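Local coordinates for protein Two-component response regulator, LuxR family (Aurantimonas sp., PDB 3CZ5) that probably acts as a DNA-binding two-component response regulator of the LuxR family, of which this chain holds mainly the receiver domain, at residues 6-11 / 52-57; 23-28 / 114-119; 79-84 / 101-106. All blocks are in the same frame, centred on the assembly; numbering follows the deposited sequence.

Interaction 1 (6-11 / 52-57); sequences ARIMLV and PDIVVM
The CheY-like receiver domain is built round a parallel sheet, and the pairing of strand 6-11 with 54-57, from Arg7 and Asp53 at one end to Val11 and Met57 at the other, forms part of its centre. The strands run in the same direction, their short axes 21° apart. Met9 turns both its N and its O to the neighbouring strand: N donates to Ile54 O at 3.2 Å, and O receives Val56 N at 2.8 Å. At the loop end the pattern changes, because Asp53 takes both polar backbone atoms of Arg7. Its own N gives a hydrogen bond to Arg7 O, while its carboxylate accepts Arg7 N through OD2 at 2.6 Å on the anti lone pair. With Asp53 CG beside its backbone N (chi1 -64°), the acid lies on the same side as the N-H and can reach the strand edge. An alanine in place of Asp53 would remove the carboxylate and is likely to leave Arg7 N without this acceptor and the start of the pairing less firmly tied. The Arg7 guanidinium goes elsewhere: it stands nearly perpendicular to the carboxylate plane, and NH1 bonds to Thr50 O.

Side chains alternate between the two faces of the sheet. Ile8 and Leu10 lie on one face together with Ile54 and Val56. On the other, Met9 CB meets Pro52 CG at 3.9 Å and Val55 CB at 4.1 Å, and the rest of Met9 leads off to Leu46 of helix 40-48, which packs against this face. Asp58, the predicted phosphorylation site, unmodified here, directly follows Met57. One residue short of Met57, Val56 O accepts Val11 N at 2.9 Å, and Val11 CG2 lies 4.2 Å from Val55 CG2.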
ATOM      1  N   ALA A   6      -1.323  -5.845 -14.954  1.00 30.50           N
ATOM      2  CA  ALA A   6      -1.147  -4.681 -13.950  1.00 28.12           C
ATOM      3  C   ALA A   6       0.204  -3.931 -13.769  1.00 29.20           C
ATOM      4  O   ALA A   6       1.263  -4.533 -13.585  1.00 30.26           O
ATOM      5  CB  ALA A   6      -1.637  -5.068 -12.602  1.00 26.26           C
ATOM      6  N   ARG A   7       0.192  -2.607 -13.768  1.00 29.42           N
ATOM      7  CA  ARG A   7       1.443  -1.876 -13.529  1.00 30.49           C
ATOM      8  C   ARG A   7       1.476  -1.333 -12.092  1.00 30.69           C
ATOM      9  O   ARG A   7       0.489  -0.730 -11.698  1.00 32.57           O
ATOM     10  CB  ARG A   7       1.585  -0.735 -14.540  1.00 31.41           C
ATOM     11  CG  ARG A   7       1.485  -1.216 -15.998  1.00 25.06           C
ATOM     12  CD  ARG A   7       1.432  -0.078 -17.089  1.00 33.68           C
ATOM     13  NE  ARG A   7       2.589   0.841 -17.107  1.00 25.27           N
ATOM     14  CZ  ARG A   7       2.555   2.096 -16.582  1.00 36.94           C
ATOM     15  NH1 ARG A   7       1.406   2.579 -16.016  1.00 26.29           N
ATOM     16  NH2 ARG A   7       3.641   2.916 -16.631  1.00 25.58           N
ATOM     17  N   ILE A   8       2.581  -1.517 -11.326  1.00 27.48           N
ATOM     18  CA  ILE A   8       2.649  -1.139  -9.895  1.00 24.84           C
ATOM     19  C   ILE A   8       3.813  -0.162  -9.536  1.00 23.88           C
ATOM     20  O   ILE A   8       4.909  -0.249 -10.102  1.00 23.38           O
ATOM     21  CB  ILE A   8       2.774  -2.440  -8.967  1.00 24.83           C
ATOM     22  CG1 ILE A   8       1.504  -3.336  -9.014  1.00 11.65           C
ATOM     23  CG2 ILE A   8       3.088  -2.088  -7.514  1.00  8.51           C
ATOM     24  CD1 ILE A   8       1.718  -4.744  -9.583  1.00 23.93           C
ATOM     25  N   MET A   9       3.581   0.750  -8.578  1.00 22.05           N
ATOM     26  CA  MET A   9       4.615   1.601  -8.033  1.00 19.64           C
ATOM     27  C   MET A   9       4.925   1.203  -6.571  1.00 22.64           C
ATOM     28  O   MET A   9       3.973   0.928  -5.800  1.00 25.29           O
ATOM     29  CB  MET A   9       4.095   3.007  -8.033  1.00 16.33           C
ATOM     30  CG  MET A   9       5.076   4.073  -7.404  1.00 15.40           C
ATOM     31  SD  MET A   9       4.498   5.769  -7.835  1.00 12.25           S
ATOM     32  CE  MET A   9       6.076   6.484  -7.758  1.00 16.91           C
ATOM     33  N   LEU A  10       6.211   1.138  -6.202  1.00 20.52           N
ATOM     34  CA  LEU A  10       6.626   0.842  -4.859  1.00 21.01           C
ATOM     35  C   LEU A  10       7.283   2.040  -4.256  1.00 21.89           C
ATOM     36  O   LEU A  10       8.220   2.610  -4.827  1.00 21.39           O
ATOM     37  CB  LEU A  10       7.710  -0.237  -4.798  1.00 21.89           C
ATOM     38  CG  LEU A  10       7.327  -1.650  -4.428  1.00 34.45           C
ATOM     39  CD1 LEU A  10       6.273  -1.890  -5.454  1.00 22.07           C
ATOM     40  CD2 LEU A  10       8.486  -2.513  -4.663  1.00 19.85           C
ATOM     41  N   VAL A  11       6.870   2.374  -3.046  1.00 22.28           N
ATOM     42  CA  VAL A  11       7.425   3.526  -2.398  1.00 21.82           C
ATOM     43  C   VAL A  11       7.842   2.960  -1.086  1.00 21.74           C
ATOM     44  O   VAL A  11       7.002   2.572  -0.332  1.00 22.59           O
ATOM     45  CB  VAL A  11       6.296   4.531  -2.176  1.00 22.62           C
ATOM     46  CG1 VAL A  11       6.734   5.738  -1.386  1.00  2.03           C
ATOM     47  CG2 VAL A  11       5.685   4.936  -3.517  1.00  3.85           C
ATOM     48  N   PRO A  52       0.141   4.531 -12.292  1.00 26.84           N
ATOM     49  CA  PRO A  52       0.032   3.091 -12.187  1.00 26.44           C
ATOM     50  C   PRO A  52      -1.316   2.602 -11.676  1.00 27.04           C
ATOM     51  O   PRO A  52      -2.134   3.381 -11.169  1.00 27.64           O
ATOM     52  CB  PRO A  52       1.060   2.752 -11.116  1.00 27.05           C
ATOM     53  CG  PRO A  52       1.067   3.981 -10.222  1.00  3.83           C
ATOM     54  CD  PRO A  52       0.900   5.111 -11.161  1.00 25.90           C
ATOM     55  N   ASP A  53      -1.534   1.305 -11.796  1.00 26.66           N
ATOM     56  CA  ASP A  53      -2.790   0.756 -11.468  1.00 26.86           C
ATOM     57  C   ASP A  53      -2.900   0.656  -9.989  1.00 27.38           C
ATOM     58  O   ASP A  53      -3.990   0.494  -9.480  1.00 30.54           O
ATOM     59  CB  ASP A  53      -2.891  -0.623 -12.046  1.00 28.41           C
ATOM     60  CG  ASP A  53      -2.849  -0.615 -13.548  1.00 42.88           C
ATOM     61  OD1 ASP A  53      -3.666   0.117 -14.138  1.00 31.64           O
ATOM     62  OD2 ASP A  53      -2.034  -1.341 -14.172  1.00 30.92           O
ATOM     63  N   ILE A  54      -1.799   0.719  -9.276  1.00 24.68           N
ATOM     64  CA  ILE A  54      -1.864   0.562  -7.832  1.00 24.28           C
ATOM     65  C   ILE A  54      -0.535   0.933  -7.317  1.00 24.01           C
ATOM     66  O   ILE A  54       0.511   0.519  -7.899  1.00 24.65           O
ATOM     67  CB  ILE A  54      -2.069  -0.900  -7.375  1.00 25.17           C
ATOM     68  CG1 ILE A  54      -2.124  -0.979  -5.854  1.00 13.10           C
ATOM     69  CG2 ILE A  54      -0.894  -1.865  -7.806  1.00 12.86           C
ATOM     70  CD1 ILE A  54      -3.069  -2.136  -5.348  1.00 24.68           C
ATOM     71  N   VAL A  55      -0.542   1.692  -6.226  1.00 22.87           N
ATOM     72  CA  VAL A  55       0.715   1.990  -5.556  1.00 22.59           C
ATOM     73  C   VAL A  55       0.780   1.296  -4.216  1.00 22.11           C
ATOM     74  O   VAL A  55      -0.216   1.230  -3.520  1.00 22.75           O
ATOM     75  CB  VAL A  55       0.940   3.498  -5.451  1.00 23.51           C
ATOM     76  CG1 VAL A  55      -0.358   4.252  -5.556  1.00 17.38           C
ATOM     77  CG2 VAL A  55       1.722   3.853  -4.208  1.00 17.88           C
ATOM     78  N   VAL A  56       1.925   0.691  -3.915  1.00 21.45           N
ATOM     79  CA  VAL A  56       2.225   0.123  -2.602  1.00 21.23           C
ATOM     80  C   VAL A  56       3.252   0.924  -1.807  1.00 21.75           C
ATOM     81  O   VAL A  56       4.402   1.069  -2.236  1.00 21.88           O
ATOM     82  CB  VAL A  56       2.898  -1.214  -2.717  1.00 21.36           C
ATOM     83  CG1 VAL A  56       3.429  -1.669  -1.299  1.00 18.25           C
ATOM     84  CG2 VAL A  56       1.953  -2.224  -3.346  1.00 19.65           C
ATOM     85  N   MET A  57       2.873   1.363  -0.603  1.00 21.89           N
ATOM     86  CA  MET A  57       3.656   2.392   0.177  1.00 19.31           C
ATOM     87  C   MET A  57       3.942   2.020   1.640  1.00 17.54           C
ATOM     88  O   MET A  57       3.053   1.473   2.281  1.00 18.31           O
ATOM     89  CB  MET A  57       2.831   3.691   0.196  1.00 16.94           C
ATOM     90  CG  MET A  57       3.681   4.823  -0.150  1.00 27.76           C
ATOM     91  SD  MET A  57       2.964   6.393  -0.374  1.00 13.53           S
ATOM     92  CE  MET A  57       4.431   7.171   0.153  1.00 27.15           C
TER

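Interaction 2 (23-28 / 114-119); sequences RLIERR and ELVQAI
Ile25, at the end of helix 15-25, meets Leu115 and Val116 of helix 114-122 and, one turn on, Ile119. Its CD1 approaches Ile119 CD1 at 3.6 Å, with the two chains crossing at about a right angle. CG1 stands beside the backbone N and CG2 anti to it (chi1 -53°). The CG1-CD1 branch therefore also reaches Leu115 CD2, 4.0 Å from Ile25 CG1, and Ile25 CG2 adds a second approach to Ile119 CD1 at 3.8 Å. Val116 spreads its methyls in the same spirit. Its CG2 rests 4.0 Å from Ile25 CA, and CG1 packs crosswise against the aliphatic start of Arg28, 4.1 Å from Arg28 CB.

Further out, a type I turn from Ile25 to Arg28 brings Arg28 over to helix 114-122. Its side chain then bends at chi2 and chi3, and NE forms a salt bridge with Glu120, while NH2 bonds to Ser4 OG. Behind the contact lies the sheet: Ile25 and Ile119 both touch Tyr31, and Leu115 and Ile119 touch Leu83. The meeting surfaces are thus methyl and methylene groups, held by shape and burial, with charge handled at the margin by Arg28 and Glu120.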
ATOM      1  N   ARG A  23      10.578  -8.414  -6.313  1.00 23.50           N
ATOM      2  CA  ARG A  23      10.714  -9.746  -6.877  1.00 23.66           C
ATOM      3  C   ARG A  23       9.600 -10.637  -6.376  1.00 23.12           C
ATOM      4  O   ARG A  23       9.200 -11.567  -7.048  1.00 24.21           O
ATOM      5  CB  ARG A  23      12.109 -10.305  -6.636  1.00 23.71           C
ATOM      6  CG  ARG A  23      13.170  -9.328  -7.162  1.00 38.42           C
ATOM      7  CD  ARG A  23      14.612  -9.672  -6.727  1.00 26.43           C
ATOM      8  NE  ARG A  23      15.070 -10.952  -7.277  1.00 39.15           N
ATOM      9  CZ  ARG A  23      16.000 -11.715  -6.699  1.00 28.58           C
ATOM     10  NH1 ARG A  23      16.590 -11.302  -5.559  1.00 39.48           N
ATOM     11  NH2 ARG A  23      16.370 -12.869  -7.270  1.00 39.47           N
ATOM     12  N   LEU A  24       9.069 -10.344  -5.208  1.00 21.74           N
ATOM     13  CA  LEU A  24       7.951 -11.139  -4.740  1.00 21.84           C
ATOM     14  C   LEU A  24       6.730 -10.804  -5.550  1.00 21.51           C
ATOM     15  O   LEU A  24       6.069 -11.670  -6.053  1.00 21.23           O
ATOM     16  CB  LEU A  24       7.614 -10.853  -3.275  1.00 21.61           C
ATOM     17  CG  LEU A  24       6.778 -11.921  -2.585  1.00 18.23           C
ATOM     18  CD1 LEU A  24       7.422 -13.252  -2.752  1.00 21.10           C
ATOM     19  CD2 LEU A  24       6.675 -11.609  -1.152  1.00 20.81           C
ATOM     20  N   ILE A  25       6.442  -9.529  -5.684  1.00 21.47           N
ATOM     21  CA  ILE A  25       5.274  -9.153  -6.418  1.00 22.06           C
ATOM     22  C   ILE A  25       5.295  -9.682  -7.838  1.00 23.43           C
ATOM     23  O   ILE A  25       4.216  -9.986  -8.426  1.00 25.55           O
ATOM     24  CB  ILE A  25       5.118  -7.652  -6.489  1.00 21.11           C
ATOM     25  CG1 ILE A  25       5.168  -7.061  -5.080  1.00 25.79           C
ATOM     26  CG2 ILE A  25       3.768  -7.314  -7.026  1.00 24.92           C
ATOM     27  CD1 ILE A  25       4.536  -5.747  -4.951  1.00 18.39           C
ATOM     28  N   GLU A  26       6.490  -9.808  -8.412  1.00 21.20           N
ATOM     29  CA  GLU A  26       6.520 -10.128  -9.834  1.00 18.84           C
ATOM     30  C   GLU A  26       6.495 -11.598 -10.116  1.00 18.70           C
ATOM     31  O   GLU A  26       6.521 -12.010 -11.257  1.00 17.81           O
ATOM     32  CB  GLU A  26       7.660  -9.469 -10.553  1.00 17.71           C
ATOM     33  CG  GLU A  26       7.457  -8.019 -10.745  1.00 30.66           C
ATOM     34  CD  GLU A  26       8.610  -7.444 -11.503  1.00 21.23           C
ATOM     35  OE1 GLU A  26       9.453  -8.295 -11.876  1.00 30.71           O
ATOM     36  OE2 GLU A  26       8.650  -6.196 -11.761  1.00 30.98           O
ATOM     37  N   ARG A  27       6.394 -12.406  -9.085  1.00 20.77           N
ATOM     38  CA  ARG A  27       6.258 -13.844  -9.325  1.00 22.78           C
ATOM     39  C   ARG A  27       4.800 -14.122  -9.690  1.00 23.25           C
ATOM     40  O   ARG A  27       4.481 -15.185 -10.245  1.00 23.94           O
ATOM     41  CB  ARG A  27       6.725 -14.681  -8.133  1.00 24.13           C
ATOM     42  CG  ARG A  27       8.088 -14.181  -7.551  1.00 51.86           C
ATOM     43  CD  ARG A  27       8.700 -15.127  -6.489  1.00 28.11           C
ATOM     44  NE  ARG A  27      10.177 -15.115  -6.441  1.00 53.05           N
ATOM     45  CZ  ARG A  27      10.918 -14.534  -5.478  1.00 30.71           C
ATOM     46  NH1 ARG A  27      10.311 -13.899  -4.462  1.00 53.59           N
ATOM     47  NH2 ARG A  27      12.253 -14.595  -5.512  1.00 52.68           N
ATOM     48  N   ARG A  28       3.921 -13.161  -9.409  1.00 22.43           N
ATOM     49  CA  ARG A  28       2.557 -13.283  -9.842  1.00 22.89           C
ATOM     50  C   ARG A  28       2.576 -12.703 -11.234  1.00 23.92           C
ATOM     51  O   ARG A  28       2.765 -11.514 -11.385  1.00 23.93           O
ATOM     52  CB  ARG A  28       1.631 -12.550  -8.879  1.00 23.11           C
ATOM     53  CG  ARG A  28       0.427 -11.802  -9.410  1.00  8.36           C
ATOM     54  CD  ARG A  28      -0.418 -12.513 -10.486  1.00 24.12           C
ATOM     55  NE  ARG A  28      -1.876 -12.275 -10.420  1.00  7.97           N
ATOM     56  CZ  ARG A  28      -2.606 -11.816 -11.436  1.00 23.98           C
ATOM     57  NH1 ARG A  28      -2.027 -11.520 -12.610  1.00  7.26           N
ATOM     58  NH2 ARG A  28      -3.916 -11.646 -11.270  1.00  7.53           N
ATOM     59  N   GLU A 114       0.332 -12.419   1.691  1.00 29.46           N
ATOM     60  CA  GLU A 114      -0.578 -11.320   1.932  1.00 30.72           C
ATOM     61  C   GLU A 114      -0.499 -10.175   0.910  1.00 31.77           C
ATOM     62  O   GLU A 114      -1.534  -9.644   0.354  1.00 32.87           O
ATOM     63  CB  GLU A 114      -0.297 -10.771   3.317  1.00 31.47           C
ATOM     64  CG  GLU A 114      -0.935 -11.630   4.328  1.00 51.00           C
ATOM     65  CD  GLU A 114      -2.440 -11.674   4.152  1.00 35.37           C
ATOM     66  OE1 GLU A 114      -3.018 -10.787   3.397  1.00 51.45           O
ATOM     67  OE2 GLU A 114      -3.028 -12.578   4.811  1.00 51.40           O
ATOM     68  N   LEU A 115       0.748  -9.783   0.690  1.00 29.25           N
ATOM     69  CA  LEU A 115       1.046  -8.714  -0.164  1.00 26.19           C
ATOM     70  C   LEU A 115       0.341  -8.957  -1.511  1.00 25.50           C
ATOM     71  O   LEU A 115      -0.504  -8.155  -1.938  1.00 24.42           O
ATOM     72  CB  LEU A 115       2.560  -8.643  -0.283  1.00 24.68           C
ATOM     73  CG  LEU A 115       2.876  -7.505  -1.207  1.00 16.95           C
ATOM     74  CD1 LEU A 115       1.997  -6.285  -0.806  1.00 24.65           C
ATOM     75  CD2 LEU A 115       4.319  -7.160  -1.186  1.00 23.76           C
ATOM     76  N   VAL A 116       0.638 -10.075  -2.183  1.00 25.40           N
ATOM     77  CA  VAL A 116       0.100 -10.190  -3.508  1.00 24.67           C
ATOM     78  C   VAL A 116      -1.403 -10.326  -3.461  1.00 24.33           C
ATOM     79  O   VAL A 116      -2.112  -9.582  -4.101  1.00 24.79           O
ATOM     80  CB  VAL A 116       0.693 -11.293  -4.251  1.00 25.32           C
ATOM     81  CG1 VAL A 116      -0.300 -11.741  -5.330  1.00 26.39           C
ATOM     82  CG2 VAL A 116       1.994 -10.831  -4.854  1.00 25.83           C
ATOM     83  N   GLN A 117      -1.912 -11.229  -2.654  1.00 24.11           N
ATOM     84  CA  GLN A 117      -3.366 -11.253  -2.400  1.00 24.68           C
ATOM     85  C   GLN A 117      -4.023  -9.866  -2.252  1.00 22.31           C
ATOM     86  O   GLN A 117      -4.973  -9.525  -2.997  1.00 22.28           O
ATOM     87  CB  GLN A 117      -3.682 -12.032  -1.128  1.00 27.39           C
ATOM     88  CG  GLN A 117      -3.108 -13.368  -1.058  1.00 62.07           C
ATOM     89  CD  GLN A 117      -4.053 -14.279  -1.683  1.00 30.42           C
ATOM     90  OE1 GLN A 117      -5.262 -13.998  -1.699  1.00 62.53           O
ATOM     91  NE2 GLN A 117      -3.547 -15.391  -2.239  1.00 62.84           N
ATOM     92  N   ALA A 118      -3.565  -9.092  -1.268  1.00 19.66           N
ATOM     93  CA  ALA A 118      -4.044  -7.714  -1.128  1.00 17.55           C
ATOM     94  C   ALA A 118      -4.015  -6.980  -2.475  1.00 15.85           C
ATOM     95  O   ALA A 118      -5.042  -6.580  -3.009  1.00 15.38           O
ATOM     96  CB  ALA A 118      -3.196  -6.987  -0.151  1.00 17.96           C
ATOM     97  N   ILE A 119      -2.843  -6.787  -3.040  1.00 15.55           N
ATOM     98  CA  ILE A 119      -2.803  -6.202  -4.377  1.00 17.88           C
ATOM     99  C   ILE A 119      -3.922  -6.779  -5.339  1.00 19.91           C
ATOM    100  O   ILE A 119      -4.613  -6.013  -6.047  1.00 19.38           O
ATOM    101  CB  ILE A 119      -1.456  -6.482  -4.997  1.00 17.62           C
ATOM    102  CG1 ILE A 119      -0.391  -5.684  -4.301  1.00 16.95           C
ATOM    103  CG2 ILE A 119      -1.429  -6.190  -6.491  1.00 15.10           C
ATOM    104  CD1 ILE A 119       1.010  -6.128  -4.727  1.00 18.46           C
TER

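Interaction 3 (79-84 / 101-106); sequences AARILI and GASGYV
Ile84 and Tyr105 are neighbours in a beta-alpha-beta crossover, in which strand 82-86, helix 91-99 and strand 104-107 follow one another and the two strands pair in parallel. From CB outward, Ile84 shows how a branched side chain shares its contacts. CB sits 3.8 Å from Tyr105 CD1. With CG1 beside the backbone N (chi1 -68°), CG2 falls anti to it and lies over one face of the Tyr105 ring, 4.0 Å from its CE1. Ile84 CG1 turns instead to Ala102 CB at 4.2 Å, and Ile84 CD1 beyond it is 4.4 Å from Ala102 CB. Thr70 of helix 66-76 also touches this side chain, and a phosphate ion, probably from the crystallisation liquor, lies about 6 Å from it.

The ring's far end is fixed separately, its OH bonded to His88 O. On the other face of the sheet Leu83 CD1 packs on Gly104, where no side chain intervenes, and on Val106 CG2. Backbone bonds join the strands: Ser103 N donates to Ile82 O in the carbonyl plane, and Ile84 N reaches Gly104 O at 3.0 Å from 40° above that carbonyl's plane. The last of them runs from Val106 N to Ile84 O, at 2.8 Å.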
ATOM      1  N   ALA A  79      -9.550   8.511  -7.782  1.00 14.91           N
ATOM      2  CA  ALA A  79      -9.731   7.079  -7.824  1.00 15.29           C
ATOM      3  C   ALA A  79      -8.436   6.312  -7.493  1.00 17.83           C
ATOM      4  O   ALA A  79      -8.416   5.124  -7.597  1.00 19.73           O
ATOM      5  CB  ALA A  79     -10.276   6.649  -9.132  1.00 14.09           C
ATOM      6  N   ALA A  80      -7.369   6.962  -7.061  1.00 18.81           N
ATOM      7  CA  ALA A  80      -6.112   6.252  -6.819  1.00 20.29           C
ATOM      8  C   ALA A  80      -6.216   5.080  -5.889  1.00 22.55           C
ATOM      9  O   ALA A  80      -6.711   5.215  -4.761  1.00 23.80           O
ATOM     10  CB  ALA A  80      -5.088   7.184  -6.289  1.00 19.79           C
ATOM     11  N   ARG A  81      -5.704   3.940  -6.343  1.00 22.73           N
ATOM     12  CA  ARG A  81      -5.627   2.774  -5.505  1.00 23.36           C
ATOM     13  C   ARG A  81      -4.262   2.660  -4.745  1.00 25.37           C
ATOM     14  O   ARG A  81      -3.237   2.227  -5.331  1.00 27.54           O
ATOM     15  CB  ARG A  81      -5.906   1.539  -6.362  1.00 22.66           C
ATOM     16  CG  ARG A  81      -7.337   1.391  -6.733  1.00 35.79           C
ATOM     17  CD  ARG A  81      -7.480   0.607  -7.993  1.00 23.92           C
ATOM     18  NE  ARG A  81      -8.792  -0.095  -8.074  1.00 38.77           N
ATOM     19  CZ  ARG A  81      -9.333  -0.639  -9.194  1.00 27.12           C
ATOM     20  NH1 ARG A  81      -8.682  -0.536 -10.367  1.00 38.62           N
ATOM     21  NH2 ARG A  81     -10.516  -1.259  -9.142  1.00 37.56           N
ATOM     22  N   ILE A  82      -4.250   2.998  -3.454  1.00 23.84           N
ATOM     23  CA  ILE A  82      -3.038   2.836  -2.650  1.00 23.60           C
ATOM     24  C   ILE A  82      -3.107   1.742  -1.586  1.00 23.47           C
ATOM     25  O   ILE A  82      -4.064   1.701  -0.814  1.00 25.16           O
ATOM     26  CB  ILE A  82      -2.666   4.166  -1.899  1.00 24.83           C
ATOM     27  CG1 ILE A  82      -2.448   5.321  -2.886  1.00  7.09           C
ATOM     28  CG2 ILE A  82      -1.424   3.968  -1.010  1.00  7.21           C
ATOM     29  CD1 ILE A  82      -3.669   6.083  -3.110  1.00 25.68           C
ATOM     30  N   LEU A  83      -2.087   0.885  -1.499  1.00 21.79           N
ATOM     31  CA  LEU A  83      -2.023  -0.177  -0.481  1.00 19.92           C
ATOM     32  C   LEU A  83      -0.965   0.209   0.530  1.00 21.09           C
ATOM     33  O   LEU A  83       0.210   0.230   0.212  1.00 22.52           O
ATOM     34  CB  LEU A  83      -1.654  -1.485  -1.134  1.00 18.58           C
ATOM     35  CG  LEU A  83      -1.136  -2.640  -0.269  1.00 20.85           C
ATOM     36  CD1 LEU A  83      -2.090  -3.049   0.764  1.00 21.73           C
ATOM     37  CD2 LEU A  83      -1.001  -3.951  -1.032  1.00 19.96           C
ATOM     38  N   ILE A  84      -1.329   0.601   1.736  1.00 20.32           N
ATOM     39  CA  ILE A  84      -0.282   0.790   2.714  1.00 18.38           C
ATOM     40  C   ILE A  84       0.217  -0.594   3.109  1.00 20.37           C
ATOM     41  O   ILE A  84      -0.628  -1.517   3.375  1.00 22.52           O
ATOM     42  CB  ILE A  84      -0.744   1.339   3.972  1.00 15.91           C
ATOM     43  CG1 ILE A  84      -1.225   2.790   3.827  1.00 29.89           C
ATOM     44  CG2 ILE A  84       0.468   1.241   4.890  1.00 29.85           C
ATOM     45  CD1 ILE A  84      -0.712   3.550   2.626  1.00 14.98           C
ATOM     46  N   GLY A 101      -8.158   7.468   2.330  1.00 24.95           N
ATOM     47  CA  GLY A 101      -8.213   7.008   0.919  1.00 24.84           C
ATOM     48  C   GLY A 101      -7.491   5.717   0.536  1.00 25.11           C
ATOM     49  O   GLY A 101      -7.658   5.222  -0.573  1.00 24.83           O
ATOM     50  N   ALA A 102      -6.676   5.170   1.447  1.00 24.68           N
ATOM     51  CA  ALA A 102      -5.977   3.938   1.167  1.00 22.75           C
ATOM     52  C   ALA A 102      -6.996   2.868   0.949  1.00 21.91           C
ATOM     53  O   ALA A 102      -7.974   2.787   1.646  1.00 21.61           O
ATOM     54  CB  ALA A 102      -5.081   3.569   2.295  1.00 22.00           C
ATOM     55  N   SER A 103      -6.784   1.972   0.014  1.00 21.39           N
ATOM     56  CA  SER A 103      -7.738   0.917  -0.174  1.00 20.34           C
ATOM     57  C   SER A 103      -7.284  -0.360   0.468  1.00 16.29           C
ATOM     58  O   SER A 103      -7.906  -1.364   0.365  1.00 24.23           O
ATOM     59  CB  SER A 103      -7.971   0.670  -1.639  1.00 23.35           C
ATOM     60  OG  SER A 103      -7.566   1.765  -2.373  1.00 21.44           O
ATOM     61  N   GLY A 104      -6.170  -0.323   1.137  1.00 23.42           N
ATOM     62  CA  GLY A 104      -5.659  -1.584   1.709  1.00 22.41           C
ATOM     63  C   GLY A 104      -4.668  -1.284   2.827  1.00 22.84           C
ATOM     64  O   GLY A 104      -3.968  -0.292   2.792  1.00 23.38           O
ATOM     65  N   TYR A 105      -4.586  -2.098   3.864  1.00 22.74           N
ATOM     66  CA  TYR A 105      -3.539  -1.806   4.850  1.00 21.79           C
ATOM     67  C   TYR A 105      -3.076  -3.154   5.263  1.00 22.06           C
ATOM     68  O   TYR A 105      -3.860  -3.915   5.857  1.00 21.07           O
ATOM     69  CB  TYR A 105      -4.116  -1.079   6.017  1.00 21.65           C
ATOM     70  CG  TYR A 105      -3.133  -0.653   7.003  1.00 30.51           C
ATOM     71  CD1 TYR A 105      -2.787   0.673   7.152  1.00 23.01           C
ATOM     72  CD2 TYR A 105      -2.520  -1.568   7.787  1.00 23.66           C
ATOM     73  CE1 TYR A 105      -1.858   1.061   8.084  1.00 31.35           C
ATOM     74  CE2 TYR A 105      -1.578  -1.192   8.736  1.00 31.89           C
ATOM     75  CZ  TYR A 105      -1.255   0.118   8.888  1.00 23.94           C
ATOM     76  OH  TYR A 105      -0.321   0.436   9.874  1.00 32.32           O
ATOM     77  N   VAL A 106      -1.826  -3.485   4.889  1.00 22.79           N
ATOM     78  CA  VAL A 106      -1.298  -4.845   5.088  1.00 22.92           C
ATOM     79  C   VAL A 106      -0.042  -4.823   5.953  1.00 24.14           C
ATOM     80  O   VAL A 106       0.697  -3.859   5.874  1.00 26.81           O
ATOM     81  CB  VAL A 106      -0.987  -5.459   3.771  1.00 22.15           C
ATOM     82  CG1 VAL A 106       0.069  -6.469   3.930  1.00 17.79           C
ATOM     83  CG2 VAL A 106      -2.280  -6.094   3.188  1.00 18.35           C
TER

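The three contacts describe one receiver domain from core to flank. Interactions 1 and 3 belong to a single parallel sheet, their centres about 10 Å apart. Strands 54-57 and 82-86 are neighbours in it, and Val55 N and O are probably hydrogen-bonded to Arg81 O and Leu83 N. Interaction 2, its centre about 11 Å from that of interaction 1 and about 15 Å from that of interaction 3, joins helices 15-25 and 114-122. Ile25 and Ile119 touch Ile8 and Val56, whereas Ala118 touches Val106. Both halves of interaction 1 precede those of interaction 3, while the segments of interactions 1 and 2 alternate, so that an early and a late helix meet on one sheet face.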